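Local coordinates for KaiC domain-containing protein (PDB 2ZTS), which binds adenine nucleotide and magnesium and is probably an ATP-binding member of the KaiC-like P-loop NTPases, its own cellular role being uncharacterised, at residues P61-T66 with A95-V100; R200-L205 with L219-R224; S14-F19 with A47-Y52; E159-L164 with G193-I198. All blocks are in the same frame, centred on the assembly; numbering follows the deposited sequence.

Interaction 1: P61-T66 with A95-V100; sequences PGVFVT and AIVDGV
Val97 meets strand 62-66 both through its backbone and through its side chain. From CB, which lies near Val65 CA and 4.3 Å from Val65 CG2, the chain forks: CG2, placed opposite the carbonyl carbon and beside the backbone N (CG1 takes the anti position to N, chi1 177°), slants over to Val63, touching its CG1 at 3.9 Å. Helix 120-134 covers this face, resting on Val63, Val65 and Ala95. The two strands are parallel neighbours, 94-97 at the edge of the chain's central sheet and 62-66 next inward, as expected of the RecA-like core of KaiC-family P-loop NTPases. Phe64 bonds with both its N and its O: N donates to Ala95 O (2.9 Å), while O accepts from Val97 N (3.0 Å), the donor tilted 24° from the carbonyl plane. Val97 O then takes Thr66 N at 2.8 Å. On the other face, Thr66 CG2 lies alongside Ile96 CG2 at 4.1 Å, and helix 71-79 packs against Phe64 and Ile96.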
loop_
_atom_site.group_PDB
_atom_site.type_symbol
_atom_site.label_atom_id
_atom_site.label_comp_id
_atom_site.label_asym_id
_atom_site.label_seq_id
_atom_site.Cartn_x
_atom_site.Cartn_y
_atom_site.Cartn_z
ATOM N N PRO C 61 19.704 -5.850 -40.448
ATOM C CA PRO C 61 18.322 -5.358 -40.597
ATOM C C PRO C 61 17.586 -5.389 -39.265
ATOM O O PRO C 61 17.842 -6.301 -38.487
ATOM C CB PRO C 61 17.678 -6.338 -41.600
ATOM C CG PRO C 61 18.877 -7.122 -42.251
ATOM C CD PRO C 61 19.955 -7.109 -41.182
ATOM N N GLY C 62 16.701 -4.427 -39.024
ATOM C CA GLY C 62 15.954 -4.321 -37.785
ATOM C C GLY C 62 14.492 -3.959 -37.903
ATOM O O GLY C 62 14.065 -3.232 -38.804
ATOM N N VAL C 63 13.697 -4.499 -36.992
ATOM C CA VAL C 63 12.296 -4.188 -36.914
ATOM C C VAL C 63 11.991 -3.394 -35.617
ATOM O O VAL C 63 12.199 -3.883 -34.536
ATOM C CB VAL C 63 11.441 -5.442 -36.984
ATOM C CG1 VAL C 63 9.994 -5.089 -36.869
ATOM C CG2 VAL C 63 11.708 -6.223 -38.287
ATOM N N PHE C 64 11.455 -2.199 -35.753
ATOM C CA PHE C 64 11.012 -1.433 -34.631
ATOM C C PHE C 64 9.517 -1.497 -34.593
ATOM O O PHE C 64 8.833 -0.951 -35.471
ATOM C CB PHE C 64 11.539 -0.022 -34.769
ATOM C CG PHE C 64 11.430 0.811 -33.516
ATOM C CD1 PHE C 64 12.562 1.197 -32.854
ATOM C CD2 PHE C 64 10.180 1.263 -33.053
ATOM C CE1 PHE C 64 12.484 1.950 -31.686
ATOM C CE2 PHE C 64 10.084 2.033 -31.892
ATOM C CZ PHE C 64 11.262 2.394 -31.212
ATOM N N VAL C 65 8.981 -2.181 -33.579
ATOM C CA VAL C 65 7.536 -2.280 -33.416
ATOM C C VAL C 65 7.170 -1.205 -32.412
ATOM O O VAL C 65 7.777 -1.164 -31.351
ATOM C CB VAL C 65 7.146 -3.604 -32.845
ATOM C CG1 VAL C 65 5.674 -3.700 -32.604
ATOM C CG2 VAL C 65 7.699 -4.775 -33.704
ATOM N N THR C 66 6.190 -0.347 -32.729
ATOM C CA THR C 66 5.690 0.617 -31.794
ATOM C C THR C 66 4.174 0.727 -31.696
ATOM O O THR C 66 3.482 0.797 -32.685
ATOM C CB THR C 66 6.355 2.004 -32.069
ATOM O OG1 THR C 66 5.725 3.021 -31.278
ATOM C CG2 THR C 66 6.269 2.439 -33.506
ATOM N N ALA C 95 12.337 -1.972 -40.849
ATOM C CA ALA C 95 10.887 -1.812 -40.934
ATOM C C ALA C 95 10.361 -1.249 -39.636
ATOM O O ALA C 95 10.860 -1.593 -38.531
ATOM C CB ALA C 95 10.245 -3.124 -41.227
ATOM N N ILE C 96 9.333 -0.396 -39.764
ATOM C CA ILE C 96 8.597 0.142 -38.625
ATOM C C ILE C 96 7.208 -0.419 -38.710
ATOM O O ILE C 96 6.540 -0.273 -39.749
ATOM C CB ILE C 96 8.520 1.694 -38.578
ATOM C CG1 ILE C 96 9.908 2.323 -38.453
ATOM C CG2 ILE C 96 7.627 2.115 -37.371
ATOM C CD1 ILE C 96 9.980 3.896 -38.737
ATOM N N VAL C 97 6.800 -1.081 -37.616
ATOM C CA VAL C 97 5.484 -1.665 -37.457
ATOM C C VAL C 97 4.722 -0.921 -36.373
ATOM O O VAL C 97 5.028 -1.064 -35.156
ATOM C CB VAL C 97 5.606 -3.120 -37.017
ATOM C CG1 VAL C 97 4.247 -3.695 -36.789
ATOM C CG2 VAL C 97 6.430 -3.971 -38.041
ATOM N N ASP C 98 3.680 -0.202 -36.768
ATOM C CA ASP C 98 2.951 0.629 -35.805
ATOM C C ASP C 98 1.493 0.213 -35.441
ATOM O O ASP C 98 0.757 1.014 -34.885
ATOM C CB ASP C 98 3.127 2.117 -36.169
ATOM C CG ASP C 98 2.339 2.535 -37.411
ATOM O OD1 ASP C 98 1.687 1.680 -38.058
ATOM O OD2 ASP C 98 2.330 3.717 -37.795
ATOM N N GLY C 99 0.964 -0.929 -35.877
ATOM C CA GLY C 99 0.293 -1.040 -37.152
ATOM C C GLY C 99 -1.107 -0.521 -36.745
ATOM O O GLY C 99 -1.904 -1.251 -36.053
ATOM N N VAL C 100 -1.469 0.714 -37.114
ATOM C CA VAL C 100 -2.006 1.225 -38.415
ATOM C C VAL C 100 -1.448 1.066 -39.849
ATOM O O VAL C 100 -2.148 0.523 -40.706
ATOM C CB VAL C 100 -2.319 2.766 -38.173
ATOM C CG1 VAL C 100 -2.773 3.503 -39.410
ATOM C CG2 VAL C 100 -3.458 2.860 -37.155
#

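Interaction 2: R200-L205 with L219-R224; sequences RGVIVL and LIRKMR. With ADP (adenosine-5'-diphosphate), chain D.
Lys222 reaches across Arg200 O and on to the nucleotide because its first three torsions are all extended (CG anti to the backbone N, chi1 -176°), and a turn at the last one (chi4 149°) delivers NZ to a phosphate oxygen. Along the way CG passes 3.4 Å from ADP O3' and CE lies 3.8 Å from Arg200 O; NZ then bonds to ADP O2B at 2.9 Å. The backbone adds a second grip, N of Met223, here selenomethionine, donating to the ribose O3' at 3.0 Å. Arg200 and Arg224 cross obliquely, CB of the first on CG of the second at 3.8 Å, their guanidinium planes 68° apart. The NH1 atoms are 3.6 Å from each other, yet Glu77 and Asp73 of the second subunit supply carboxylates through salt bridges to Arg224 and Arg200 respectively, which probably offsets the like charges. Midway, Val202 O receives both Arg221 N (3.0 Å) and, weakly, Lys222 N, a classic beta bulge that shifts the antiparallel register by one residue. Beyond it, Val204 and Leu219 exchange two backbone bonds. On the opposite face from Lys222, Ile203 CG1 packs on Met223 CE at 4.2 Å. The ADP is held chiefly by P-loop amides of the second subunit, so this bulged hairpin presents Lys222 and Met223 to a nucleotide site shared between subunits, as in the KaiC-like ATPases.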
loop_
_atom_site.group_PDB
_atom_site.type_symbol
_atom_site.label_atom_id
_atom_site.label_comp_id
_atom_site.label_asym_id
_atom_site.label_seq_id
_atom_site.Cartn_x
_atom_site.Cartn_y
_atom_site.Cartn_z
ATOM N N ARG C 200 16.246 -12.200 -20.494
ATOM C CA ARG C 200 17.482 -12.748 -19.958
ATOM C C ARG C 200 18.512 -11.648 -19.740
ATOM O O ARG C 200 19.637 -11.916 -19.322
ATOM C CB ARG C 200 18.052 -13.844 -20.900
ATOM C CG ARG C 200 17.029 -14.878 -21.394
ATOM C CD ARG C 200 16.679 -16.054 -20.440
ATOM N NE ARG C 200 15.573 -16.868 -21.009
ATOM C CZ ARG C 200 15.683 -17.755 -22.035
ATOM N NH1 ARG C 200 16.849 -17.961 -22.641
ATOM N NH2 ARG C 200 14.618 -18.441 -22.464
ATOM N N GLY C 201 18.125 -10.415 -20.048
ATOM C CA GLY C 201 18.899 -9.207 -19.758
ATOM C C GLY C 201 17.958 -8.133 -19.195
ATOM O O GLY C 201 16.825 -8.064 -19.664
ATOM N N VAL C 202 18.423 -7.299 -18.252
ATOM C CA VAL C 202 17.669 -6.109 -17.795
ATOM C C VAL C 202 18.557 -4.883 -17.660
ATOM O O VAL C 202 19.610 -4.938 -17.008
ATOM C CB VAL C 202 17.003 -6.348 -16.433
ATOM C CG1 VAL C 202 16.264 -5.116 -15.968
ATOM C CG2 VAL C 202 16.109 -7.551 -16.508
ATOM N N ILE C 203 18.146 -3.808 -18.302
ATOM C CA ILE C 203 18.819 -2.531 -18.279
ATOM C C ILE C 203 17.839 -1.509 -17.685
ATOM O O ILE C 203 16.708 -1.385 -18.176
ATOM C CB ILE C 203 19.221 -2.087 -19.733
ATOM C CG1 ILE C 203 20.149 -3.137 -20.350
ATOM C CG2 ILE C 203 19.956 -0.772 -19.647
ATOM C CD1 ILE C 203 20.311 -3.009 -21.831
ATOM N N VAL C 204 18.313 -0.772 -16.678
ATOM C CA VAL C 204 17.564 0.327 -16.060
ATOM C C VAL C 204 18.116 1.677 -16.460
ATOM O O VAL C 204 19.291 1.923 -16.355
ATOM C CB VAL C 204 17.595 0.223 -14.512
ATOM C CG1 VAL C 204 16.707 1.293 -13.842
ATOM C CG2 VAL C 204 17.229 -1.167 -14.087
ATOM N N LEU C 205 17.244 2.541 -16.924
ATOM C CA LEU C 205 17.492 3.929 -17.184
ATOM C C LEU C 205 16.796 4.699 -16.102
ATOM O O LEU C 205 15.645 4.442 -15.813
ATOM C CB LEU C 205 16.881 4.325 -18.514
ATOM C CG LEU C 205 17.351 3.625 -19.786
ATOM C CD1 LEU C 205 16.962 4.385 -21.028
ATOM C CD2 LEU C 205 18.835 3.388 -19.792
ATOM N N LEU C 219 22.132 1.461 -15.674
ATOM C CA LEU C 219 22.684 0.369 -14.900
ATOM C C LEU C 219 22.293 -0.950 -15.587
ATOM O O LEU C 219 21.139 -1.136 -16.032
ATOM C CB LEU C 219 22.104 0.460 -13.533
ATOM C CG LEU C 219 22.284 -0.584 -12.465
ATOM C CD1 LEU C 219 23.686 -0.619 -12.014
ATOM C CD2 LEU C 219 21.373 -0.165 -11.316
ATOM N N ILE C 220 23.252 -1.827 -15.748
ATOM C CA ILE C 220 22.967 -3.190 -16.185
ATOM C C ILE C 220 22.780 -4.047 -14.978
ATOM O O ILE C 220 23.738 -4.345 -14.261
ATOM C CB ILE C 220 24.102 -3.746 -17.001
ATOM C CG1 ILE C 220 24.347 -2.861 -18.204
ATOM C CG2 ILE C 220 23.778 -5.188 -17.460
ATOM C CD1 ILE C 220 25.748 -2.512 -18.330
ATOM N N ARG C 221 21.531 -4.467 -14.781
ATOM C CA ARG C 221 21.056 -5.186 -13.607
ATOM C C ARG C 221 21.276 -6.680 -13.805
ATOM O O ARG C 221 21.655 -7.376 -12.886
ATOM C CB ARG C 221 19.577 -4.808 -13.410
ATOM C CG ARG C 221 18.748 -5.534 -12.419
ATOM C CD ARG C 221 19.187 -5.401 -10.925
ATOM N NE ARG C 221 18.135 -4.781 -10.142
ATOM C CZ ARG C 221 17.329 -5.401 -9.280
ATOM N NH1 ARG C 221 17.412 -6.719 -9.015
ATOM N NH2 ARG C 221 16.401 -4.666 -8.666
ATOM N N LYS C 222 21.116 -7.138 -15.048
ATOM C CA LYS C 222 21.163 -8.546 -15.417
ATOM C C LYS C 222 21.574 -8.646 -16.891
ATOM O O LYS C 222 21.084 -7.890 -17.739
ATOM C CB LYS C 222 19.793 -9.192 -15.246
ATOM C CG LYS C 222 19.765 -10.666 -15.516
ATOM C CD LYS C 222 18.381 -11.291 -15.271
ATOM C CE LYS C 222 18.385 -12.687 -15.854
ATOM N NZ LYS C 222 17.536 -13.653 -15.189
HETATM N N MSE C 223 22.494 -9.543 -17.207
HETATM C CA MSE C 223 22.732 -9.858 -18.631
HETATM C C MSE C 223 23.272 -11.263 -18.710
HETATM O O MSE C 223 24.344 -11.524 -18.195
HETATM C CB MSE C 223 23.719 -8.893 -19.261
HETATM C CG MSE C 223 23.958 -9.086 -20.780
HETATM SE SE MSE C 223 22.280 -8.708 -21.785
HETATM C CE MSE C 223 22.017 -6.823 -21.146
ATOM N N ARG C 224 22.539 -12.158 -19.354
ATOM C CA ARG C 224 22.954 -13.544 -19.386
ATOM C C ARG C 224 24.293 -13.691 -20.123
ATOM O O ARG C 224 24.650 -12.858 -20.942
ATOM C CB ARG C 224 21.874 -14.416 -20.023
ATOM C CG ARG C 224 21.741 -14.254 -21.571
ATOM C CD ARG C 224 21.368 -15.567 -22.296
ATOM N NE ARG C 224 21.202 -15.330 -23.732
ATOM C CZ ARG C 224 20.552 -16.112 -24.599
ATOM N NH1 ARG C 224 20.031 -17.278 -24.230
ATOM N NH2 ARG C 224 20.471 -15.720 -25.869
HETATM P PB ADP D . 18.488 -14.793 -11.430
HETATM O O1B ADP D . 18.190 -14.527 -9.982
HETATM O O2B ADP D . 17.734 -13.799 -12.314
HETATM O O3B ADP D . 17.930 -16.151 -11.749
HETATM P PA ADP D . 20.948 -15.501 -12.676
HETATM O O1A ADP D . 21.387 -16.722 -11.911
HETATM O O2A ADP D . 20.065 -15.706 -13.880
HETATM O O3A ADP D . 20.047 -14.532 -11.686
HETATM O "O5'" ADP D . 22.280 -14.651 -12.824
HETATM C "C5'" ADP D . 22.687 -14.180 -14.064
HETATM C "C4'" ADP D . 23.782 -13.182 -13.794
HETATM O "O4'" ADP D . 25.015 -13.824 -13.549
HETATM C "C3'" ADP D . 23.952 -12.226 -14.958
HETATM O "O3'" ADP D . 23.090 -11.164 -14.747
HETATM C "C2'" ADP D . 25.391 -11.861 -14.818
HETATM O "O2'" ADP D . 25.603 -10.792 -13.963
HETATM C "C1'" ADP D . 26.033 -13.083 -14.183
HETATM N N9 ADP D . 26.637 -13.902 -15.236
HETATM C C8 ADP D . 25.976 -14.657 -16.187
HETATM N N7 ADP D . 26.907 -15.276 -16.957
HETATM C C5 ADP D . 28.124 -14.900 -16.511
HETATM C C6 ADP D . 29.386 -15.251 -16.960
HETATM N N6 ADP D . 29.478 -16.296 -17.780
HETATM N N1 ADP D . 30.468 -14.740 -16.277
HETATM C C2 ADP D . 30.282 -13.877 -15.182
HETATM N N3 ADP D . 29.003 -13.518 -14.743
HETATM C C4 ADP D . 27.966 -14.041 -15.417
#

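Interaction 3: S14-F19 with A47-Y52; sequences SGIPGF and AAQFIY
Ser14 O and Gly15 O, two successive carbonyls of a loop, both meet helix 43-58, and polar contacts come first. Gln49 NE2 gives a weak, long hydrogen bond to Gly15 O at 3.4 Å, while its OE1 accepts from the backbone N of Ile242. A CA-H...O contact joins Phe50 CA to Ser14 O (3.4 Å, angle at H 159°). Ser14 O also lies in the plane of the Phe50 ring, at its edge, 3.5 Å from CD1. Within the loop, Ser14 OG accepts from Ile16 N at 2.9 Å, an ST turn. Van der Waals contacts follow: Ile16 CG1 and Pro17 CD each stand 3.7 Å from Gln49 NE2, beside the amide. The arm that bears it is extended, CG anti to the backbone N (chi1 -156°), which carries the amide to the loop. Cutting it back to an alanine here would probably leave the Ile242 amide without its acceptor and open a gap beside Ile16 and Pro17. Thus the loop joins the P-loop helix to strand 241-244, on which Ile16 packs, while Phe50 turns onto strands 138-142 and 174-179.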
loop_
_atom_site.group_PDB
_atom_site.type_symbol
_atom_site.label_atom_id
_atom_site.label_comp_id
_atom_site.label_asym_id
_atom_site.label_seq_id
_atom_site.Cartn_x
_atom_site.Cartn_y
_atom_site.Cartn_z
ATOM N N SER C 14 25.702 -2.602 -29.606
ATOM C CA SER C 14 24.448 -2.013 -29.158
ATOM C C SER C 14 24.126 -0.852 -30.047
ATOM O O SER C 14 23.001 -0.565 -30.297
ATOM C CB SER C 14 24.542 -1.507 -27.716
ATOM O OG SER C 14 25.448 -0.441 -27.629
ATOM N N GLY C 15 25.146 -0.188 -30.520
ATOM C CA GLY C 15 24.952 1.062 -31.215
ATOM C C GLY C 15 25.104 2.290 -30.348
ATOM O O GLY C 15 24.969 3.400 -30.854
ATOM N N ILE C 16 25.436 2.120 -29.071
ATOM C CA ILE C 16 25.421 3.244 -28.115
ATOM C C ILE C 16 26.851 3.438 -27.593
ATOM O O ILE C 16 27.367 2.580 -26.863
ATOM C CB ILE C 16 24.419 2.961 -26.956
ATOM C CG1 ILE C 16 22.971 3.015 -27.515
ATOM C CG2 ILE C 16 24.622 4.007 -25.795
ATOM C CD1 ILE C 16 22.076 2.140 -26.855
ATOM N N PRO C 17 27.509 4.524 -28.017
ATOM C CA PRO C 17 28.912 4.733 -27.641
ATOM C C PRO C 17 29.023 4.683 -26.158
ATOM O O PRO C 17 28.152 5.207 -25.453
ATOM C CB PRO C 17 29.238 6.111 -28.209
ATOM C CG PRO C 17 28.233 6.302 -29.351
ATOM C CD PRO C 17 27.008 5.593 -28.918
ATOM N N GLY C 18 30.051 3.992 -25.684
ATOM C CA GLY C 18 30.284 3.865 -24.265
ATOM C C GLY C 18 29.635 2.673 -23.595
ATOM O O GLY C 18 30.012 2.333 -22.470
ATOM N N PHE C 19 28.722 1.998 -24.286
ATOM C CA PHE C 19 27.906 0.954 -23.691
ATOM C C PHE C 19 28.429 -0.457 -23.838
ATOM O O PHE C 19 28.309 -1.257 -22.914
ATOM C CB PHE C 19 26.485 1.007 -24.285
ATOM C CG PHE C 19 25.513 0.200 -23.532
ATOM C CD1 PHE C 19 25.119 0.602 -22.249
ATOM C CD2 PHE C 19 24.980 -0.958 -24.069
ATOM C CE1 PHE C 19 24.260 -0.145 -21.521
ATOM C CE2 PHE C 19 24.076 -1.695 -23.357
ATOM C CZ PHE C 19 23.704 -1.291 -22.073
ATOM N N ALA C 47 16.259 2.337 -27.662
ATOM C CA ALA C 47 15.724 1.294 -28.572
ATOM C C ALA C 47 15.812 1.651 -30.066
ATOM O O ALA C 47 16.132 0.774 -30.908
ATOM C CB ALA C 47 14.327 0.968 -28.239
ATOM N N ALA C 48 15.623 2.927 -30.386
ATOM C CA ALA C 48 15.679 3.376 -31.753
ATOM C C ALA C 48 17.127 3.377 -32.228
ATOM O O ALA C 48 17.396 2.995 -33.369
ATOM C CB ALA C 48 15.075 4.703 -31.901
ATOM N N GLN C 49 18.030 3.809 -31.354
ATOM C CA GLN C 49 19.435 3.855 -31.659
ATOM C C GLN C 49 19.963 2.456 -31.984
ATOM O O GLN C 49 20.739 2.264 -32.944
ATOM C CB GLN C 49 20.209 4.469 -30.481
ATOM C CG GLN C 49 21.542 5.108 -30.845
ATOM C CD GLN C 49 22.036 6.056 -29.755
ATOM O OE1 GLN C 49 21.223 6.700 -29.106
ATOM N NE2 GLN C 49 23.356 6.103 -29.521
ATOM N N PHE C 50 19.509 1.475 -31.206
ATOM C CA PHE C 50 19.872 0.080 -31.395
ATOM C C PHE C 50 19.478 -0.368 -32.794
ATOM O O PHE C 50 20.264 -1.045 -33.444
ATOM C CB PHE C 50 19.193 -0.785 -30.311
ATOM C CG PHE C 50 19.253 -2.302 -30.516
ATOM C CD1 PHE C 50 20.433 -3.015 -30.324
ATOM C CD2 PHE C 50 18.115 -3.025 -30.697
ATOM C CE1 PHE C 50 20.465 -4.386 -30.411
ATOM C CE2 PHE C 50 18.146 -4.439 -30.774
ATOM C CZ PHE C 50 19.316 -5.097 -30.621
ATOM N N ILE C 51 18.252 -0.081 -33.226
ATOM C CA ILE C 51 17.787 -0.526 -34.535
ATOM C C ILE C 51 18.470 0.276 -35.637
ATOM O O ILE C 51 18.989 -0.291 -36.599
ATOM C CB ILE C 51 16.271 -0.369 -34.702
ATOM C CG1 ILE C 51 15.500 -1.269 -33.741
ATOM C CG2 ILE C 51 15.824 -0.727 -36.134
ATOM C CD1 ILE C 51 15.761 -2.731 -33.896
ATOM N N TYR C 52 18.494 1.593 -35.462
ATOM C CA TYR C 52 19.035 2.476 -36.473
ATOM C C TYR C 52 20.529 2.281 -36.682
ATOM O O TYR C 52 20.980 2.222 -37.825
ATOM C CB TYR C 52 18.811 3.916 -36.138
ATOM C CG TYR C 52 19.261 4.828 -37.249
ATOM C CD1 TYR C 52 18.511 4.938 -38.393
ATOM C CD2 TYR C 52 20.440 5.562 -37.159
ATOM C CE1 TYR C 52 18.934 5.766 -39.472
ATOM C CE2 TYR C 52 20.868 6.411 -38.236
ATOM C CZ TYR C 52 20.105 6.501 -39.378
ATOM O OH TYR C 52 20.459 7.312 -40.468
#

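Interaction 4: E159-L164 with G193-I198; sequences EVLLKL and GIEEFI
Leu161 carries most of this contact, spreading its two methyls over residues of the loop 193-198. That loop, with a 3-10 turn at 195-197, belongs to the connection between strands 174-179 and 201-209, and its Gly193 O bonds to Arg191 of the second subunit. In Leu161, CG lies opposite the carbonyl carbon (chi1 -74°), a placement that aims the isobutyl fork at the loop. Leu161 CD1 touches Ile194 CG2 at 3.8 Å, the two side chains lying at a slant, and also rests against Glu195 CG at 4.1 Å. CD2 meets Ile198 CD1 at 3.7 Å, the two side chains crossing at about a right angle. A turn further along helix 157-171, Leu164 CD2 adds a looser touch on Ile198 CD1 at 4.2 Å. Glu195 offers only its aliphatic CG to the helix; the carboxylate turns back, OE1 accepting from Ile194 N at 3.2 Å and OE2 bonding to Thr179 OG1. With an alanine there, Thr179 and the Ile194 amide would probably lose their partner and the loop turn would be less firmly fixed. No hydrogen bond crosses between the two segments, so helix and loop are joined by van der Waals contact between aliphatic groups.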
loop_
_atom_site.group_PDB
_atom_site.type_symbol
_atom_site.label_atom_id
_atom_site.label_comp_id
_atom_site.label_asym_id
_atom_site.label_seq_id
_atom_site.Cartn_x
_atom_site.Cartn_y
_atom_site.Cartn_z
ATOM N N GLU C 159 -0.942 -13.287 -20.093
ATOM C CA GLU C 159 -1.102 -14.318 -21.137
ATOM C C GLU C 159 -0.456 -13.862 -22.406
ATOM O O GLU C 159 0.231 -14.626 -23.068
ATOM C CB GLU C 159 -2.591 -14.652 -21.328
ATOM C CG GLU C 159 -3.189 -15.479 -20.179
ATOM C CD GLU C 159 -3.906 -14.607 -19.107
ATOM O OE1 GLU C 159 -3.454 -13.444 -18.792
ATOM O OE2 GLU C 159 -4.933 -15.092 -18.556
ATOM N N VAL C 160 -0.562 -12.562 -22.708
ATOM C CA VAL C 160 0.088 -12.004 -23.885
ATOM C C VAL C 160 1.612 -12.091 -23.787
ATOM O O VAL C 160 2.300 -12.446 -24.765
ATOM C CB VAL C 160 -0.381 -10.579 -24.169
ATOM C CG1 VAL C 160 0.353 -9.971 -25.309
ATOM C CG2 VAL C 160 -1.938 -10.529 -24.427
ATOM N N LEU C 161 2.161 -11.844 -22.607
ATOM C CA LEU C 161 3.616 -11.976 -22.446
ATOM C C LEU C 161 4.132 -13.411 -22.653
ATOM O O LEU C 161 5.191 -13.608 -23.268
ATOM C CB LEU C 161 4.068 -11.395 -21.130
ATOM C CG LEU C 161 4.058 -9.839 -21.125
ATOM C CD1 LEU C 161 4.143 -9.237 -19.728
ATOM C CD2 LEU C 161 5.200 -9.295 -21.952
ATOM N N LEU C 162 3.375 -14.402 -22.190
ATOM C CA LEU C 162 3.749 -15.779 -22.440
ATOM C C LEU C 162 3.638 -16.115 -23.963
ATOM O O LEU C 162 4.550 -16.681 -24.536
ATOM C CB LEU C 162 2.927 -16.719 -21.551
ATOM C CG LEU C 162 3.405 -16.739 -20.080
ATOM C CD1 LEU C 162 2.531 -17.685 -19.302
ATOM C CD2 LEU C 162 4.872 -17.080 -19.862
ATOM N N LYS C 163 2.592 -15.660 -24.648
ATOM C CA LYS C 163 2.613 -15.815 -26.117
ATOM C C LYS C 163 3.782 -15.105 -26.819
ATOM O O LYS C 163 4.370 -15.657 -27.765
ATOM C CB LYS C 163 1.327 -15.348 -26.771
ATOM C CG LYS C 163 0.080 -16.099 -26.469
ATOM C CD LYS C 163 -1.044 -15.478 -27.361
ATOM C CE LYS C 163 -2.422 -16.086 -27.163
ATOM N NZ LYS C 163 -2.634 -17.345 -28.011
ATOM N N LEU C 164 4.150 -13.899 -26.364
ATOM C CA LEU C 164 5.248 -13.210 -26.985
ATOM C C LEU C 164 6.534 -14.003 -26.806
ATOM O O LEU C 164 7.372 -14.045 -27.715
ATOM C CB LEU C 164 5.446 -11.831 -26.401
ATOM C CG LEU C 164 6.634 -11.001 -26.760
ATOM C CD1 LEU C 164 6.753 -10.760 -28.253
ATOM C CD2 LEU C 164 6.417 -9.670 -26.085
ATOM N N GLY C 193 5.243 -6.625 -13.168
ATOM C CA GLY C 193 5.882 -7.667 -12.337
ATOM C C GLY C 193 6.083 -8.963 -13.076
ATOM O O GLY C 193 6.357 -9.996 -12.451
ATOM N N ILE C 194 5.950 -8.919 -14.398
ATOM C CA ILE C 194 5.937 -10.134 -15.241
ATOM C C ILE C 194 7.014 -10.029 -16.342
ATOM O O ILE C 194 7.594 -11.009 -16.750
ATOM C CB ILE C 194 4.535 -10.299 -15.868
ATOM C CG1 ILE C 194 3.443 -10.402 -14.774
ATOM C CG2 ILE C 194 4.494 -11.477 -16.732
ATOM C CD1 ILE C 194 1.994 -10.261 -15.291
ATOM N N GLU C 195 7.197 -8.817 -16.863
ATOM C CA GLU C 195 8.035 -8.572 -17.995
ATOM C C GLU C 195 9.433 -9.198 -17.826
ATOM O O GLU C 195 10.003 -9.703 -18.795
ATOM C CB GLU C 195 8.168 -7.057 -18.204
ATOM C CG GLU C 195 6.879 -6.359 -18.563
ATOM C CD GLU C 195 6.174 -5.716 -17.361
ATOM O OE1 GLU C 195 5.794 -6.463 -16.443
ATOM O OE2 GLU C 195 6.078 -4.460 -17.332
ATOM N N GLU C 196 10.022 -9.053 -16.637
ATOM C CA GLU C 196 11.364 -9.600 -16.340
ATOM C C GLU C 196 11.469 -11.138 -16.427
ATOM O O GLU C 196 12.565 -11.671 -16.650
ATOM C CB GLU C 196 11.808 -9.145 -14.945
ATOM C CG GLU C 196 10.825 -9.502 -13.849
ATOM C CD GLU C 196 9.870 -8.372 -13.454
ATOM O OE1 GLU C 196 9.231 -7.718 -14.310
ATOM O OE2 GLU C 196 9.671 -8.199 -12.267
ATOM N N PHE C 197 10.356 -11.855 -16.266
ATOM C CA PHE C 197 10.349 -13.296 -16.461
ATOM C C PHE C 197 10.471 -13.787 -17.921
ATOM O O PHE C 197 10.555 -14.995 -18.126
ATOM C CB PHE C 197 9.124 -13.935 -15.794
ATOM C CG PHE C 197 9.133 -13.769 -14.321
ATOM C CD1 PHE C 197 9.871 -14.636 -13.530
ATOM C CD2 PHE C 197 8.516 -12.677 -13.739
ATOM C CE1 PHE C 197 9.939 -14.446 -12.189
ATOM C CE2 PHE C 197 8.565 -12.492 -12.388
ATOM C CZ PHE C 197 9.271 -13.353 -11.607
ATOM N N ILE C 198 10.375 -12.898 -18.919
ATOM C CA ILE C 198 10.629 -13.320 -20.302
ATOM C C ILE C 198 11.893 -12.696 -20.866
ATOM O O ILE C 198 12.123 -12.720 -22.039
ATOM C CB ILE C 198 9.398 -13.059 -21.212
ATOM C CG1 ILE C 198 9.138 -11.582 -21.417
ATOM C CG2 ILE C 198 8.139 -13.763 -20.627
ATOM C CD1 ILE C 198 8.251 -11.285 -22.623
#

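In the fold
Following the chain from the N terminus, interaction 3 comes first, its early loop returning to helix 43-58. Interaction 1 opens just beyond, on strand 62-66, and closes with the neighbouring strand 94-97. Interaction 4 spans helix 157-171 and the loop after strand 174-179, and interaction 2 follows directly in sequence as a hairpin. All four are in series; none nests or crosses. Interactions 1 and 3 touch where Phe64 packs on Ala48 and Ala47, and interactions 2 and 3 where Ile203 and Ile220 meet Phe19. Interactions 1 and 2 lie on opposite sides of the chain's centre within one sheet, whereas interactions 2 and 4 both reach the second subunit.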